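Local coordinates for fatty acid-binding protein homolog (Ascaris suum, PDB 6I8X) that binds fatty acids inside a beta-barrel as an extracellular nematode carrier and may sequester potentially toxic fatty acids or help maintain the eggshell lipid layer, at residues Lys12-Glu20 with Tyr124-Val132; Ala88-Thr97 with Thr107-Asp115. All blocks are in the same frame, centred on the assembly; numbering follows the deposited sequence.

Both contacts belong to one antiparallel beta-barrel of the fatty acid-binding protein family, on opposite sides of the chain's centre and with their own centres about 22 Å apart. Interaction 1 lies where the start of the first strand meets the hairpin formed by strands 119-127 and 130-137; interaction 2 pairs the two strands of an earlier hairpin, 93-100 and 105-112. Strands 105-112 and 119-127 are neighbours, and a probable hydrogen bond of 2.7 Å from Tyr-124 OH to Glu-108 OE1 joins the two contacts. Residues lining the vaccenic acid site include Leu-89 of interaction 2, whereas Leu-14, Gly-15 and Thr-16 of interaction 1 border a bound tris(hydroxyethyl)aminomethane.

Interaction 1 (Lys12-Glu20 with Tyr124-Val132); sequences KFLGTFKLE and YRRDGDYLV. With TAM (tris(hydroxyethyl)aminomethane), chain K.
Two successive bends in the Arg-126 chain, at chi2 -67° and chi3 -59°, fold its guanidinium back so that NH1 meets the backbone of Lys-12, while Leu-131, with CG opposite its own backbone N (chi1 180°), sends its two methyls to different phenylalanines. Arg-126 NH1 donates to Lys-12 O at 2.6 Å, with the carbonyl oxygen close to the guanidinium plane. Arg-126 NE and NH2 grip Gly-128 O side-on, NH2 at 2.8 Å. The cation is thereby held flat between the 3-10 turn and the hairpin's own type II' turn, Asp-127 to Tyr-130. Beneath the polar layer, Leu-131 CB sits over a face of the Phe-17 ring, 3.9 Å from its centroid, with CD2 over the rim of that face. Leu-131 CD1 instead meets the edge of Phe-13, 3.6 Å from CD1 of that ring, whose CE1 reaches the backbone of Tyr-124. The aliphatic part of Lys-12 slides past that of Arg-126, its CG 3.7 Å from Arg-126 CG, before NZ turns to Pro-103 O. At the far end, Tyr-130 OH donates to Glu-20 OE1 at 2.7 Å, from the syn side but well out of the carboxylate plane, which is turned steeply against the ring. Strand 140-148 lies between strands 15-23 and 130-137, so these side chains meet without direct backbone pairing. The packing of phenylalanines from the first strand and the turn before it against a late hairpin is consistent with the closed end of the beta-barrel of fatty acid-binding proteins.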
loop_
_atom_site.group_PDB
_atom_site.type_symbol
_atom_site.label_atom_id
_atom_site.label_comp_id
_atom_site.label_asym_id
_atom_site.label_seq_id
_atom_site.Cartn_x
_atom_site.Cartn_y
_atom_site.Cartn_z
ATOM N N LYS A 12 -5.748 -4.105 -13.585
ATOM C CA LYS A 12 -4.438 -4.663 -13.234
ATOM C C LYS A 12 -4.284 -4.694 -11.699
ATOM O O LYS A 12 -3.684 -5.606 -11.156
ATOM C CB LYS A 12 -3.377 -3.639 -13.722
ATOM C CG LYS A 12 -2.284 -4.153 -14.602
ATOM C CD LYS A 12 -1.170 -3.113 -14.700
ATOM C CE LYS A 12 -1.173 -2.333 -15.994
ATOM N NZ LYS A 12 -2.258 -1.319 -16.029
ATOM N N PHE A 13 -4.741 -3.626 -11.025
ATOM C CA PHE A 13 -4.591 -3.422 -9.591
ATOM C C PHE A 13 -5.775 -3.887 -8.759
ATOM O O PHE A 13 -5.694 -3.856 -7.541
ATOM C CB PHE A 13 -4.268 -1.945 -9.317
ATOM C CG PHE A 13 -2.966 -1.514 -9.944
ATOM C CD1 PHE A 13 -1.745 -1.989 -9.455
ATOM C CD2 PHE A 13 -2.953 -0.652 -11.034
ATOM C CE1 PHE A 13 -0.538 -1.622 -10.058
ATOM C CE2 PHE A 13 -1.742 -0.266 -11.627
ATOM C CZ PHE A 13 -0.545 -0.755 -11.136
ATOM N N LEU A 14 -6.848 -4.337 -9.394
ATOM C CA LEU A 14 -8.024 -4.830 -8.694
ATOM C C LEU A 14 -7.888 -6.292 -8.334
ATOM O O LEU A 14 -7.376 -7.089 -9.131
ATOM C CB LEU A 14 -9.318 -4.611 -9.508
ATOM C CG LEU A 14 -9.786 -3.154 -9.681
ATOM C CD1 LEU A 14 -11.087 -3.099 -10.491
ATOM C CD2 LEU A 14 -9.981 -2.453 -8.329
ATOM N N GLY A 15 -8.373 -6.631 -7.146
ATOM C CA GLY A 15 -8.381 -8.003 -6.673
ATOM C C GLY A 15 -7.702 -8.229 -5.342
ATOM O O GLY A 15 -7.457 -7.289 -4.591
ATOM N N THR A 16 -7.403 -9.492 -5.078
ATOM C CA THR A 16 -6.753 -10.034 -3.881
ATOM C C THR A 16 -5.338 -10.479 -4.242
ATOM O O THR A 16 -5.144 -11.221 -5.203
ATOM C CB THR A 16 -7.571 -11.205 -3.307
ATOM O OG1 THR A 16 -8.889 -10.737 -3.033
ATOM C CG2 THR A 16 -6.947 -11.778 -2.021
ATOM N N PHE A 17 -4.377 -10.078 -3.423
ATOM C CA PHE A 17 -2.965 -10.383 -3.639
ATOM C C PHE A 17 -2.338 -10.858 -2.334
ATOM O O PHE A 17 -2.396 -10.172 -1.317
ATOM C CB PHE A 17 -2.241 -9.133 -4.199
ATOM C CG PHE A 17 -2.796 -8.574 -5.497
ATOM C CD1 PHE A 17 -2.287 -8.986 -6.726
ATOM C CD2 PHE A 17 -3.768 -7.573 -5.488
ATOM C CE1 PHE A 17 -2.731 -8.405 -7.918
ATOM C CE2 PHE A 17 -4.237 -7.019 -6.686
ATOM C CZ PHE A 17 -3.720 -7.445 -7.888
ATOM N N LYS A 18 -1.766 -12.042 -2.358
ATOM C CA LYS A 18 -1.151 -12.640 -1.169
ATOM C C LYS A 18 0.384 -12.541 -1.200
ATOM O O LYS A 18 1.011 -13.028 -2.138
ATOM C CB LYS A 18 -1.624 -14.117 -1.004
ATOM C CG LYS A 18 -1.049 -14.823 0.226
ATOM C CD LYS A 18 -1.327 -16.331 0.238
ATOM C CE LYS A 18 -0.307 -17.164 -0.538
ATOM N NZ LYS A 18 1.050 -17.196 0.106
ATOM N N LEU A 19 0.984 -11.983 -0.128
ATOM C CA LEU A 19 2.445 -11.907 0.041
ATOM C C LEU A 19 3.074 -13.321 -0.002
ATOM O O LEU A 19 2.734 -14.197 0.807
ATOM C CB LEU A 19 2.806 -11.183 1.351
ATOM C CG LEU A 19 4.316 -11.171 1.720
ATOM C CD1 LEU A 19 5.140 -10.264 0.751
ATOM C CD2 LEU A 19 4.505 -10.764 3.149
ATOM N N GLU A 20 4.007 -13.507 -0.954
ATOM C CA GLU A 20 4.699 -14.761 -1.230
ATOM C C GLU A 20 6.196 -14.715 -0.884
ATOM O O GLU A 20 6.730 -15.684 -0.373
ATOM C CB GLU A 20 4.520 -15.101 -2.720
ATOM C CG GLU A 20 3.850 -16.449 -2.939
ATOM C CD GLU A 20 3.910 -17.046 -4.330
ATOM O OE1 GLU A 20 4.875 -16.764 -5.079
ATOM O OE2 GLU A 20 3.009 -17.858 -4.643
ATOM N N TYR A 124 3.418 0.376 -6.465
ATOM C CA TYR A 124 2.908 -0.924 -6.855
ATOM C C TYR A 124 2.932 -1.068 -8.346
ATOM O O TYR A 124 2.532 -0.156 -9.074
ATOM C CB TYR A 124 1.489 -1.187 -6.365
ATOM C CG TYR A 124 1.290 -1.149 -4.875
ATOM C CD1 TYR A 124 1.324 -2.319 -4.120
ATOM C CD2 TYR A 124 0.913 0.033 -4.233
ATOM C CE1 TYR A 124 1.004 -2.316 -2.765
ATOM C CE2 TYR A 124 0.612 0.051 -2.872
ATOM C CZ TYR A 124 0.661 -1.127 -2.141
ATOM O OH TYR A 124 0.337 -1.134 -0.807
ATOM N N ARG A 125 3.379 -2.249 -8.809
ATOM C CA ARG A 125 3.452 -2.558 -10.225
ATOM C C ARG A 125 3.009 -3.970 -10.434
ATOM O O ARG A 125 3.205 -4.808 -9.572
ATOM C CB ARG A 125 4.886 -2.370 -10.750
ATOM C CG ARG A 125 5.370 -0.916 -10.774
ATOM C CD ARG A 125 6.738 -0.772 -11.420
ATOM N NE ARG A 125 6.687 -1.017 -12.861
ATOM C CZ ARG A 125 6.459 -0.082 -13.776
ATOM N NH1 ARG A 125 6.284 1.183 -13.413
ATOM N NH2 ARG A 125 6.417 -0.402 -15.062
ATOM N N ARG A 126 2.372 -4.231 -11.558
ATOM C CA ARG A 126 1.981 -5.588 -11.903
ATOM C C ARG A 126 3.055 -6.185 -12.759
ATOM O O ARG A 126 3.566 -5.518 -13.649
ATOM C CB ARG A 126 0.626 -5.652 -12.623
ATOM C CG ARG A 126 -0.554 -5.678 -11.676
ATOM C CD ARG A 126 -0.670 -6.938 -10.816
ATOM N NE ARG A 126 -0.796 -8.192 -11.575
ATOM C CZ ARG A 126 -1.944 -8.735 -11.979
ATOM N NH1 ARG A 126 -3.095 -8.117 -11.758
ATOM N NH2 ARG A 126 -1.947 -9.890 -12.624
ATOM N N ASP A 127 3.420 -7.434 -12.477
ATOM C CA ASP A 127 4.395 -8.172 -13.255
ATOM C C ASP A 127 3.916 -9.624 -13.358
ATOM O O ASP A 127 4.197 -10.447 -12.473
ATOM C CB ASP A 127 5.796 -8.073 -12.640
ATOM C CG ASP A 127 6.845 -8.698 -13.528
ATOM O OD1 ASP A 127 6.623 -8.747 -14.763
ATOM O OD2 ASP A 127 7.870 -9.180 -12.988
ATOM N N GLY A 128 3.180 -9.905 -14.429
ATOM C CA GLY A 128 2.574 -11.205 -14.642
ATOM C C GLY A 128 1.512 -11.394 -13.581
ATOM O O GLY A 128 0.752 -10.456 -13.288
ATOM N N ASP A 129 1.542 -12.540 -12.901
ATOM C CA ASP A 129 0.574 -12.861 -11.836
ATOM C C ASP A 129 0.878 -12.170 -10.517
ATOM O O ASP A 129 0.213 -12.433 -9.524
ATOM C CB ASP A 129 0.488 -14.381 -11.630
ATOM C CG ASP A 129 0.129 -15.088 -12.909
ATOM O OD1 ASP A 129 -0.975 -14.802 -13.461
ATOM O OD2 ASP A 129 0.988 -15.842 -13.425
ATOM N N TYR A 130 1.884 -11.305 -10.509
ATOM C CA TYR A 130 2.341 -10.624 -9.305
ATOM C C TYR A 130 2.089 -9.148 -9.282
ATOM O O TYR A 130 2.230 -8.469 -10.285
ATOM C CB TYR A 130 3.855 -10.879 -9.055
ATOM C CG TYR A 130 4.162 -12.315 -8.714
ATOM C CD1 TYR A 130 4.441 -13.247 -9.713
ATOM C CD2 TYR A 130 4.118 -12.764 -7.391
ATOM C CE1 TYR A 130 4.640 -14.595 -9.412
ATOM C CE2 TYR A 130 4.358 -14.100 -7.072
ATOM C CZ TYR A 130 4.617 -15.015 -8.088
ATOM O OH TYR A 130 4.808 -16.345 -7.790
ATOM N N LEU A 131 1.796 -8.657 -8.083
ATOM C CA LEU A 131 1.750 -7.255 -7.723
ATOM C C LEU A 131 3.081 -7.093 -6.948
ATOM O O LEU A 131 3.347 -7.831 -6.011
ATOM C CB LEU A 131 0.540 -6.968 -6.807
ATOM C CG LEU A 131 0.354 -5.513 -6.344
ATOM C CD1 LEU A 131 -0.117 -4.602 -7.501
ATOM C CD2 LEU A 131 -0.596 -5.456 -5.161
ATOM N N VAL A 132 3.928 -6.190 -7.392
ATOM C CA VAL A 132 5.232 -5.903 -6.796
ATOM C C VAL A 132 5.115 -4.563 -6.059
ATOM O O VAL A 132 4.777 -3.550 -6.665
ATOM C CB VAL A 132 6.354 -5.859 -7.876
ATOM C CG1 VAL A 132 7.730 -5.694 -7.235
ATOM C CG2 VAL A 132 6.314 -7.097 -8.785
HETATM C C TAM K . -11.686 -8.982 -9.897
HETATM C C1 TAM K . -12.176 -8.338 -8.530
HETATM C C2 TAM K . -10.265 -9.648 -9.596
HETATM C C3 TAM K . -12.644 -10.037 -10.634
HETATM C C4 TAM K . -12.846 -6.985 -8.634
HETATM C C5 TAM K . -10.321 -10.756 -8.563
HETATM C C6 TAM K . -14.056 -10.110 -10.107
HETATM N N TAM K . -11.566 -7.787 -10.753
HETATM O O4 TAM K . -13.221 -6.536 -7.352
HETATM O O5 TAM K . -9.023 -11.110 -7.991
HETATM O O6 TAM K . -14.815 -10.998 -10.895
HETATM O O HOH W 1 -6.294 -7.803 -11.766
#

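Interaction 2 (Ala88-Thr97 with Thr107-Asp115); sequences ALDSTQHKIT and TETHIKVDD
Thr-107 and Thr-109 hold a water between their OG1 atoms, and the same water donates to Thr-97 O, bridging the two hydroxyls to a carbonyl of the facing strand; Thr-109 OG1 also bonds to Thr-121. Between them, Glu-108 runs extended along the other face, its CG against Ile-96 CG2, and its OE2 accepts from His-110 NE2 at 2.7 Å, from above the carboxylate plane. The backbone of Thr-109 exchanges two hydrogen bonds with Thr-97. His-110 follows, its ring covered on one face by Ile-96 CG1, 4.0 Å from the centroid. With NE2 committed to Glu-108, His-110 ND1 meets His-94 ND1 edge to edge at 2.9 Å, nearly straight at 168°, and either nitrogen could be the donor. The two imidazoles stand almost perpendicular, with planes 89° apart. Both histidines stand on the antiparallel beta hairpin 93-100/105-112 in the barrel wall: His-110 and Ile-96, like Lys-112 and His-94, form non-hydrogen-bonded pairs on one face, and Ile-111 faces Lys-95 in a hydrogen-bonded pair on the other. Ile-111 O accepts from Lys-95 N at 2.8 Å. Lys-112 then lies alongside His-94, its CG 3.5 Å from the imidazole NE2, while its ammonium forms a salt bridge with Asp-118. His-94 NE2 donates to Asp-90 OD2 at 3.0 Å; chi1 of 61° sets the aspartate's CG between N and the carbonyl carbon, where OD1 accepts Thr-92 N and OG1 from one face of the carboxylate, N closing an Asx turn. Val-113 N reaches back to Gln-93 O in a longer bond of 3.3 Å, with CG2 packed against Gln-93 CB.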
loop_
_atom_site.group_PDB
_atom_site.type_symbol
_atom_site.label_atom_id
_atom_site.label_comp_id
_atom_site.label_asym_id
_atom_site.label_seq_id
_atom_site.Cartn_x
_atom_site.Cartn_y
_atom_site.Cartn_z
ATOM N N ALA A 88 -3.368 3.435 10.319
ATOM C CA ALA A 88 -2.437 2.626 9.552
ATOM C C ALA A 88 -2.052 1.388 10.370
ATOM O O ALA A 88 -2.558 1.222 11.490
ATOM C CB ALA A 88 -1.213 3.444 9.166
ATOM N N LEU A 89 -1.207 0.502 9.791
ATOM C CA LEU A 89 -0.773 -0.781 10.372
ATOM C C LEU A 89 0.031 -0.655 11.679
ATOM O O LEU A 89 0.101 -1.612 12.449
ATOM C CB LEU A 89 0.001 -1.622 9.336
ATOM C CG LEU A 89 -0.823 -2.285 8.221
ATOM C CD1 LEU A 89 0.094 -2.835 7.156
ATOM C CD2 LEU A 89 -1.748 -3.375 8.768
ATOM N N ASP A 90 0.584 0.536 11.948
ATOM C CA ASP A 90 1.330 0.833 13.158
ATOM C C ASP A 90 0.389 1.285 14.293
ATOM O O ASP A 90 0.866 1.649 15.374
ATOM C CB ASP A 90 2.416 1.884 12.850
ATOM C CG ASP A 90 1.937 3.238 12.339
ATOM O OD1 ASP A 90 0.716 3.404 12.135
ATOM O OD2 ASP A 90 2.790 4.140 12.154
ATOM N N SER A 91 -0.949 1.243 14.044
ATOM C CA SER A 91 -2.049 1.619 14.958
ATOM C C SER A 91 -2.120 3.115 15.256
ATOM O O SER A 91 -2.699 3.527 16.271
ATOM C CB SER A 91 -2.027 0.804 16.252
ATOM O OG SER A 91 -2.357 -0.547 15.984
ATOM N N THR A 92 -1.571 3.929 14.355
ATOM C CA THR A 92 -1.604 5.384 14.482
ATOM C C THR A 92 -2.352 5.975 13.270
ATOM O O THR A 92 -2.574 5.284 12.274
ATOM C CB THR A 92 -0.167 5.964 14.624
ATOM O OG1 THR A 92 0.520 5.851 13.366
ATOM C CG2 THR A 92 0.649 5.301 15.750
ATOM N N GLN A 93 -2.717 7.256 13.362
ATOM C CA GLN A 93 -3.388 8.000 12.304
ATOM C C GLN A 93 -2.362 8.505 11.300
ATOM O O GLN A 93 -1.322 9.036 11.688
ATOM C CB GLN A 93 -4.163 9.189 12.897
ATOM C CG GLN A 93 -5.327 8.779 13.790
ATOM C CD GLN A 93 -6.460 8.218 12.985
ATOM O OE1 GLN A 93 -7.091 8.913 12.188
ATOM N NE2 GLN A 93 -6.731 6.941 13.177
ATOM N N HIS A 94 -2.652 8.331 10.015
ATOM C CA HIS A 94 -1.790 8.770 8.919
ATOM C C HIS A 94 -2.654 9.489 7.919
ATOM O O HIS A 94 -3.834 9.171 7.797
ATOM C CB HIS A 94 -1.165 7.551 8.157
ATOM C CG HIS A 94 -0.033 6.834 8.833
ATOM N ND1 HIS A 94 0.771 5.950 8.129
ATOM C CD2 HIS A 94 0.374 6.849 10.128
ATOM C CE1 HIS A 94 1.639 5.467 9.007
ATOM N NE2 HIS A 94 1.453 5.992 10.217
ATOM N N LYS A 95 -2.051 10.395 7.152
ATOM C CA LYS A 95 -2.664 11.031 6.011
ATOM C C LYS A 95 -2.203 10.167 4.823
ATOM O O LYS A 95 -1.003 9.928 4.644
ATOM C CB LYS A 95 -2.239 12.507 5.885
ATOM C CG LYS A 95 -2.995 13.402 6.875
ATOM C CD LYS A 95 -2.796 14.879 6.597
ATOM C CE LYS A 95 -3.520 15.769 7.590
ATOM N NZ LYS A 95 -5.002 15.588 7.556
ATOM N N ILE A 96 -3.168 9.579 4.102
ATOM C CA ILE A 96 -2.879 8.685 2.981
ATOM C C ILE A 96 -3.426 9.234 1.671
ATOM O O ILE A 96 -4.532 9.746 1.632
ATOM C CB ILE A 96 -3.406 7.239 3.246
ATOM C CG1 ILE A 96 -2.956 6.710 4.663
ATOM C CG2 ILE A 96 -3.025 6.278 2.080
ATOM C CD1 ILE A 96 -3.763 5.503 5.237
ATOM N N THR A 97 -2.672 9.039 0.589
ATOM C CA THR A 97 -3.108 9.362 -0.748
ATOM C C THR A 97 -2.677 8.252 -1.681
ATOM O O THR A 97 -1.481 8.003 -1.805
ATOM C CB THR A 97 -2.527 10.713 -1.259
ATOM O OG1 THR A 97 -2.615 11.723 -0.251
ATOM C CG2 THR A 97 -3.184 11.168 -2.552
ATOM N N THR A 107 0.828 4.602 -6.667
ATOM C CA THR A 107 1.585 5.075 -5.510
ATOM C C THR A 107 0.648 5.176 -4.296
ATOM O O THR A 107 -0.577 5.254 -4.457
ATOM C CB THR A 107 2.360 6.362 -5.800
ATOM O OG1 THR A 107 1.453 7.457 -5.907
ATOM C CG2 THR A 107 3.264 6.249 -7.027
ATOM N N GLU A 108 1.222 5.116 -3.093
ATOM C CA GLU A 108 0.515 5.193 -1.827
ATOM C C GLU A 108 1.454 5.949 -0.901
ATOM O O GLU A 108 2.526 5.451 -0.531
ATOM C CB GLU A 108 0.206 3.778 -1.296
ATOM C CG GLU A 108 -0.513 3.730 0.042
ATOM C CD GLU A 108 -0.709 2.335 0.633
ATOM O OE1 GLU A 108 -0.507 1.336 -0.091
ATOM O OE2 GLU A 108 -1.095 2.240 1.819
ATOM N N THR A 109 1.063 7.167 -0.559
ATOM C CA THR A 109 1.857 8.046 0.267
ATOM C C THR A 109 1.237 8.157 1.650
ATOM O O THR A 109 0.032 8.374 1.782
ATOM C CB THR A 109 2.025 9.394 -0.460
ATOM O OG1 THR A 109 2.469 9.126 -1.797
ATOM C CG2 THR A 109 3.020 10.346 0.251
ATOM N N HIS A 110 2.076 7.989 2.677
ATOM C CA HIS A 110 1.705 8.105 4.084
ATOM C C HIS A 110 2.455 9.255 4.703
ATOM O O HIS A 110 3.660 9.415 4.483
ATOM C CB HIS A 110 2.025 6.823 4.868
ATOM C CG HIS A 110 1.189 5.643 4.485
ATOM N ND1 HIS A 110 0.467 4.934 5.434
ATOM C CD2 HIS A 110 1.011 5.056 3.280
ATOM C CE1 HIS A 110 -0.140 3.961 4.777
ATOM N NE2 HIS A 110 0.145 4.000 3.479
ATOM N N ILE A 111 1.727 10.070 5.463
ATOM C CA ILE A 111 2.286 11.152 6.257
ATOM C C ILE A 111 1.803 10.862 7.676
ATOM O O ILE A 111 0.603 10.719 7.879
ATOM C CB ILE A 111 1.883 12.587 5.788
ATOM C CG1 ILE A 111 2.243 12.848 4.304
ATOM C CG2 ILE A 111 2.525 13.626 6.694
ATOM C CD1 ILE A 111 1.654 14.184 3.695
ATOM N N LYS A 112 2.716 10.769 8.648
ATOM C CA LYS A 112 2.298 10.555 10.036
ATOM C C LYS A 112 1.647 11.839 10.575
ATOM O O LYS A 112 2.149 12.935 10.317
ATOM C CB LYS A 112 3.471 10.079 10.910
ATOM C CG LYS A 112 3.727 8.601 10.755
ATOM C CD LYS A 112 5.011 8.151 11.408
ATOM C CE LYS A 112 5.297 6.705 11.066
ATOM N NZ LYS A 112 6.663 6.291 11.477
ATOM N N VAL A 113 0.477 11.703 11.226
ATOM C CA VAL A 113 -0.267 12.830 11.793
ATOM C C VAL A 113 0.532 13.460 12.966
ATOM O O VAL A 113 0.665 14.690 13.041
ATOM C CB VAL A 113 -1.728 12.427 12.171
ATOM C CG1 VAL A 113 -2.418 13.503 13.021
ATOM C CG2 VAL A 113 -2.552 12.137 10.921
ATOM N N ASP A 114 1.090 12.605 13.844
ATOM C CA ASP A 114 1.875 13.015 15.015
ATOM C C ASP A 114 3.345 13.346 14.685
ATOM O O ASP A 114 4.068 13.833 15.555
ATOM C CB ASP A 114 1.765 11.965 16.134
ATOM C CG ASP A 114 0.337 11.694 16.595
ATOM O OD1 ASP A 114 -0.470 12.660 16.657
ATOM O OD2 ASP A 114 0.022 10.516 16.889
ATOM N N ASP A 115 3.767 13.105 13.425
ATOM C CA ASP A 115 5.108 13.395 12.911
ATOM C C ASP A 115 4.974 13.815 11.425
ATOM O O ASP A 115 5.216 12.996 10.537
ATOM C CB ASP A 115 6.028 12.162 13.092
ATOM C CG ASP A 115 7.521 12.404 12.912
ATOM O OD1 ASP A 115 7.934 13.586 12.857
ATOM O OD2 ASP A 115 8.283 11.408 12.865
HETATM O O HOH W 2 0.599 8.740 -3.718
#